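Isomaltodextranase (Arthrobacter globiformis, PDB 5AWO) hydrolyses alpha-1,6-glucosidic linkages in polysaccharides such as dextran, releasing successive isomaltose units from the non-reducing chain ends. Local coordinates at residues A397-L400 against S404-V407; G434-L439 against R443-D448. One frame throughout, in Å; residues are numbered along the deposited sequence.

Both contacts are antiparallel beta hairpins of the C-terminal beta-sandwich domain of this family 27 glycoside hydrolase, and both feed the same antiparallel sheet. Strand 460-466 stands between them, pairing with 405-410 on one flank and with 434-438 on the other, and the contact centres lie about 13 Å apart. Contact 1 is buried: two glycines pair in its middle, and its main side-chain meeting is a glutamine laid over a tryptophan ring, close to strand 473-477. Contact 2 sits at the surface, with 443-448 as an outermost strand of the sheet. Its side-chain chemistry is more polar, built round asparagines and a kinked outer strand, with V436 turned toward neighbouring apolar residues.

Contact 1 of 2, residues A397-L400 against S404-V407; sequences AGQL and SWGV
One face of the W405 indole carries the aliphatic part of Q399: CB stands 3.9 Å from the centroid of the six-membered ring, almost on the ring normal, a CH-pi contact. The terminal amide of Q399 stacks over the same ring system, its plane turned 28° from the indole, with Q399 CD 3.6 Å from W405 CZ2. F480 meets the tryptophan edge-to-face. The pair belongs to the beta hairpin of strands 395-399 and 405-410 in the C-terminal beta sandwich, where Q399 and W405 are a non-hydrogen-bonded antiparallel pair. With CG anti to the backbone N (chi1 -168°) and the chain extended beyond it, Q399 reaches slantwise across the indole; its NE2 gives hydrogen bonds to the backbone oxygens of G403 and R475. A397 CB comes in obliquely, 4.0 Å from W405 CE3. Were W405 an alanine, the Q399 chain would probably lose the ring it lies on, opening a gap beside A397 and F480. Between the A397-V407 and Q399-W405 pairs, G398 and G406 exchange two backbone hydrogen bonds. Near the turn, S404 OG hydrogen-bonds to D402 OD1 and R464 NH1, while L400 N donates to S404 O at 2.8 Å, with an N-H...O angle of 168°.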
loop_
_atom_site.group_PDB
_atom_site.type_symbol
_atom_site.label_atom_id
_atom_site.label_comp_id
_atom_site.label_asym_id
_atom_site.label_seq_id
_atom_site.Cartn_x
_atom_site.Cartn_y
_atom_site.Cartn_z
ATOM N N ALA A 397 1.247 0.979 -15.282
ATOM C CA ALA A 397 2.704 1.085 -15.380
ATOM C C ALA A 397 3.267 1.726 -14.135
ATOM O O ALA A 397 2.620 2.570 -13.511
ATOM C CB ALA A 397 3.128 1.907 -16.591
ATOM N N GLY A 398 4.463 1.288 -13.763
ATOM C CA GLY A 398 5.202 1.935 -12.710
ATOM C C GLY A 398 6.679 1.850 -12.988
ATOM O O GLY A 398 7.144 0.974 -13.708
ATOM N N GLN A 399 7.429 2.767 -12.358
ATOM C CA GLN A 399 8.854 2.863 -12.582
ATOM C C GLN A 399 9.611 2.391 -11.396
ATOM O O GLN A 399 9.249 2.688 -10.245
ATOM C CB GLN A 399 9.237 4.311 -12.874
ATOM C CG GLN A 399 10.649 4.461 -13.393
ATOM C CD GLN A 399 10.889 5.842 -13.999
ATOM O OE1 GLN A 399 10.203 6.839 -13.683
ATOM N NE2 GLN A 399 11.848 5.891 -14.923
ATOM N N LEU A 400 10.687 1.657 -11.644
ATOM C CA LEU A 400 11.571 1.205 -10.616
ATOM C C LEU A 400 12.663 2.257 -10.352
ATOM O O LEU A 400 12.935 3.085 -11.226
ATOM C CB LEU A 400 12.216 -0.133 -11.003
ATOM C CG LEU A 400 11.363 -1.419 -11.112
ATOM C CD1 LEU A 400 10.547 -1.585 -9.849
ATOM C CD2 LEU A 400 10.464 -1.441 -12.319
ATOM N N SER A 404 13.996 1.521 -14.924
ATOM C CA SER A 404 13.206 0.552 -15.693
ATOM C C SER A 404 11.752 0.605 -15.234
ATOM O O SER A 404 11.439 1.276 -14.265
ATOM C CB SER A 404 13.761 -0.855 -15.557
ATOM O OG SER A 404 13.725 -1.350 -14.238
ATOM N N TRP A 405 10.894 -0.123 -15.942
ATOM C CA TRP A 405 9.461 -0.095 -15.684
ATOM C C TRP A 405 8.865 -1.491 -15.648
ATOM O O TRP A 405 9.340 -2.418 -16.313
ATOM C CB TRP A 405 8.759 0.646 -16.804
ATOM C CG TRP A 405 9.104 2.127 -16.903
ATOM C CD1 TRP A 405 10.307 2.687 -17.293
ATOM C CD2 TRP A 405 8.228 3.218 -16.608
ATOM N NE1 TRP A 405 10.203 4.057 -17.243
ATOM C CE2 TRP A 405 8.950 4.407 -16.818
ATOM C CE3 TRP A 405 6.899 3.313 -16.153
ATOM C CZ2 TRP A 405 8.388 5.667 -16.621
ATOM C CZ3 TRP A 405 6.342 4.583 -15.965
ATOM C CH2 TRP A 405 7.089 5.733 -16.195
ATOM N N GLY A 406 7.785 -1.597 -14.890
ATOM C CA GLY A 406 6.845 -2.702 -15.019
ATOM C C GLY A 406 5.606 -2.189 -15.743
ATOM O O GLY A 406 5.047 -1.155 -15.360
ATOM N N VAL A 407 5.176 -2.896 -16.796
ATOM C CA VAL A 407 3.996 -2.527 -17.562
ATOM C C VAL A 407 3.065 -3.742 -17.611
ATOM O O VAL A 407 3.502 -4.835 -17.990
ATOM C CB VAL A 407 4.377 -2.082 -19.004
ATOM C CG1 VAL A 407 3.146 -1.803 -19.847
ATOM C CG2 VAL A 407 5.334 -0.887 -18.957
#

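Contact 2 of 2, residues G434-L439 against R443-D448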
loop_
_atom_site.group_PDB
_atom_site.type_symbol
_atom_site.label_atom_id
_atom_site.label_comp_id
_atom_site.label_asym_id
_atom_site.label_seq_id
_atom_site.Cartn_x
_atom_site.Cartn_y
_atom_site.Cartn_z
ATOM N N GLY A 434 12.451 1.447 -25.158
ATOM C CA GLY A 434 13.068 0.559 -24.206
ATOM C C GLY A 434 13.061 -0.883 -24.651
ATOM O O GLY A 434 12.270 -1.254 -25.520
ATOM N N ASN A 435 13.975 -1.659 -24.083
ATOM C CA ASN A 435 13.980 -3.103 -24.269
ATOM C C ASN A 435 12.741 -3.658 -23.551
ATOM O O ASN A 435 12.452 -3.246 -22.415
ATOM C CB ASN A 435 15.231 -3.728 -23.673
ATOM C CG ASN A 435 15.176 -5.242 -23.673
ATOM O OD1 ASN A 435 14.677 -5.870 -22.717
ATOM N ND2 ASN A 435 15.643 -5.847 -24.760
ATOM N N VAL A 436 12.043 -4.581 -24.211
ATOM C CA VAL A 436 10.786 -5.134 -23.651
ATOM C C VAL A 436 10.958 -6.628 -23.445
ATOM O O VAL A 436 11.377 -7.340 -24.373
ATOM C CB VAL A 436 9.592 -4.840 -24.575
ATOM C CG1 VAL A 436 8.297 -5.409 -23.988
ATOM C CG2 VAL A 436 9.436 -3.348 -24.787
ATOM N N ARG A 437 10.671 -7.096 -22.236
ATOM C CA ARG A 437 10.708 -8.514 -21.934
ATOM C C ARG A 437 9.331 -8.937 -21.397
ATOM O O ARG A 437 8.823 -8.342 -20.443
ATOM C CB ARG A 437 11.780 -8.796 -20.890
ATOM C CG ARG A 437 12.006 -10.242 -20.619
ATOM C CD ARG A 437 13.260 -10.509 -19.784
ATOM N NE ARG A 437 13.277 -11.897 -19.393
ATOM C CZ ARG A 437 13.769 -12.883 -20.143
ATOM N NH1 ARG A 437 14.390 -12.601 -21.290
ATOM N NH2 ARG A 437 13.700 -14.135 -19.720
ATOM N N ASP A 438 8.752 -9.967 -22.023
ATOM C CA ASP A 438 7.492 -10.602 -21.575
ATOM C C ASP A 438 7.832 -11.587 -20.456
ATOM O O ASP A 438 8.603 -12.521 -20.636
ATOM C CB ASP A 438 6.839 -11.297 -22.773
ATOM C CG ASP A 438 5.517 -11.951 -22.439
ATOM O OD1 ASP A 438 5.404 -12.488 -21.340
ATOM O OD2 ASP A 438 4.622 -11.939 -23.306
ATOM N N LEU A 439 7.306 -11.326 -19.248
ATOM C CA LEU A 439 7.762 -12.030 -18.068
ATOM C C LEU A 439 7.086 -13.378 -17.820
ATOM O O LEU A 439 7.553 -14.138 -16.997
ATOM C CB LEU A 439 7.617 -11.171 -16.805
ATOM C CG LEU A 439 8.274 -9.806 -16.893
ATOM C CD1 LEU A 439 8.150 -9.069 -15.589
ATOM C CD2 LEU A 439 9.736 -9.891 -17.303
ATOM N N ARG A 443 10.698 -13.971 -22.451
ATOM C CA ARG A 443 11.114 -13.732 -23.841
ATOM C C ARG A 443 11.511 -12.270 -24.018
ATOM O O ARG A 443 10.758 -11.363 -23.680
ATOM C CB ARG A 443 9.965 -14.055 -24.794
ATOM C CG ARG A 443 10.296 -13.778 -26.257
ATOM C CD ARG A 443 9.161 -14.067 -27.231
ATOM N NE ARG A 443 8.939 -15.502 -27.414
ATOM C CZ ARG A 443 9.650 -16.297 -28.223
ATOM N NH1 ARG A 443 10.638 -15.809 -28.975
ATOM N NH2 ARG A 443 9.350 -17.579 -28.285
ATOM N N ASN A 444 12.693 -12.046 -24.590
ATOM C CA ASN A 444 13.148 -10.728 -24.942
ATOM C C ASN A 444 12.524 -10.381 -26.275
ATOM O O ASN A 444 12.725 -11.111 -27.255
ATOM C CB ASN A 444 14.675 -10.797 -25.069
ATOM C CG ASN A 444 15.324 -9.455 -25.334
ATOM O OD1 ASN A 444 14.666 -8.430 -25.528
ATOM N ND2 ASN A 444 16.663 -9.467 -25.362
ATOM N N LEU A 445 11.770 -9.286 -26.330
ATOM C CA LEU A 445 11.143 -8.813 -27.557
ATOM C C LEU A 445 11.984 -7.727 -28.223
ATOM O O LEU A 445 11.584 -7.231 -29.284
ATOM C CB LEU A 445 9.737 -8.249 -27.280
ATOM C CG LEU A 445 8.690 -9.156 -26.619
ATOM C CD1 LEU A 445 7.328 -8.471 -26.604
ATOM C CD2 LEU A 445 8.567 -10.484 -27.325
ATOM N N GLY A 446 13.089 -7.352 -27.588
ATOM C CA GLY A 446 14.009 -6.364 -28.133
ATOM C C GLY A 446 13.573 -4.932 -27.866
ATOM O O GLY A 446 12.659 -4.662 -27.081
ATOM N N MET A 447 14.244 -4.005 -28.527
ATOM C CA MET A 447 14.003 -2.580 -28.397
ATOM C C MET A 447 12.696 -2.218 -29.076
ATOM O O MET A 447 12.455 -2.601 -30.214
ATOM C CB MET A 447 15.155 -1.831 -29.083
ATOM C CG MET A 447 15.114 -0.328 -28.934
ATOM S SD MET A 447 15.204 0.242 -27.225
ATOM C CE MET A 447 16.357 -0.873 -26.450
ATOM N N ASP A 448 11.822 -1.495 -28.379
ATOM C CA ASP A 448 10.533 -1.134 -28.944
ATOM C C ASP A 448 10.114 0.229 -28.412
ATOM O O ASP A 448 10.754 0.768 -27.497
ATOM C CB ASP A 448 9.458 -2.183 -28.572
ATOM C CG ASP A 448 8.399 -2.381 -29.650
ATOM O OD1 ASP A 448 8.036 -1.423 -30.376
ATOM O OD2 ASP A 448 7.918 -3.526 -29.803
#
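N435 reaches across to N444 in a beta hairpin of the C-terminal beta sandwich, strand 434-438 running antiparallel to the outermost strand 443-448. N435 CB lies 4.1 Å from M447 CE, the methyl brought back over the partner strand by bends at chi2 and chi3. Chi1 of 172° sets N435 CG anti to the backbone N, and it comes within 3.7 Å of N444 OD1. At the tip, N435 ND2 donates to N444 OD1 at 2.9 Å, tilted from the carbonyl plane. The two amide planes stand 65° apart. The backbone N of G446 grips N444 OD1 from the opposite face, closing an Asx turn. Two donors thus hold the N444 amide shortly before the outer strand turns its corner at M447; G446, directly preceding it, has a positive phi. On the sheet face opposite N435, V436 CG1 meets L445 CD1 and V436 CG2 meets D448 CB, while F463 and F424 pack against the same valine. R437 passes one guanidinium face over R443 N, and its NE forms a salt bridge with E363. Paired backbone bonds join G434 with D448 and D438 with R443, and between them L445 N donates to V436 O at 2.8 Å.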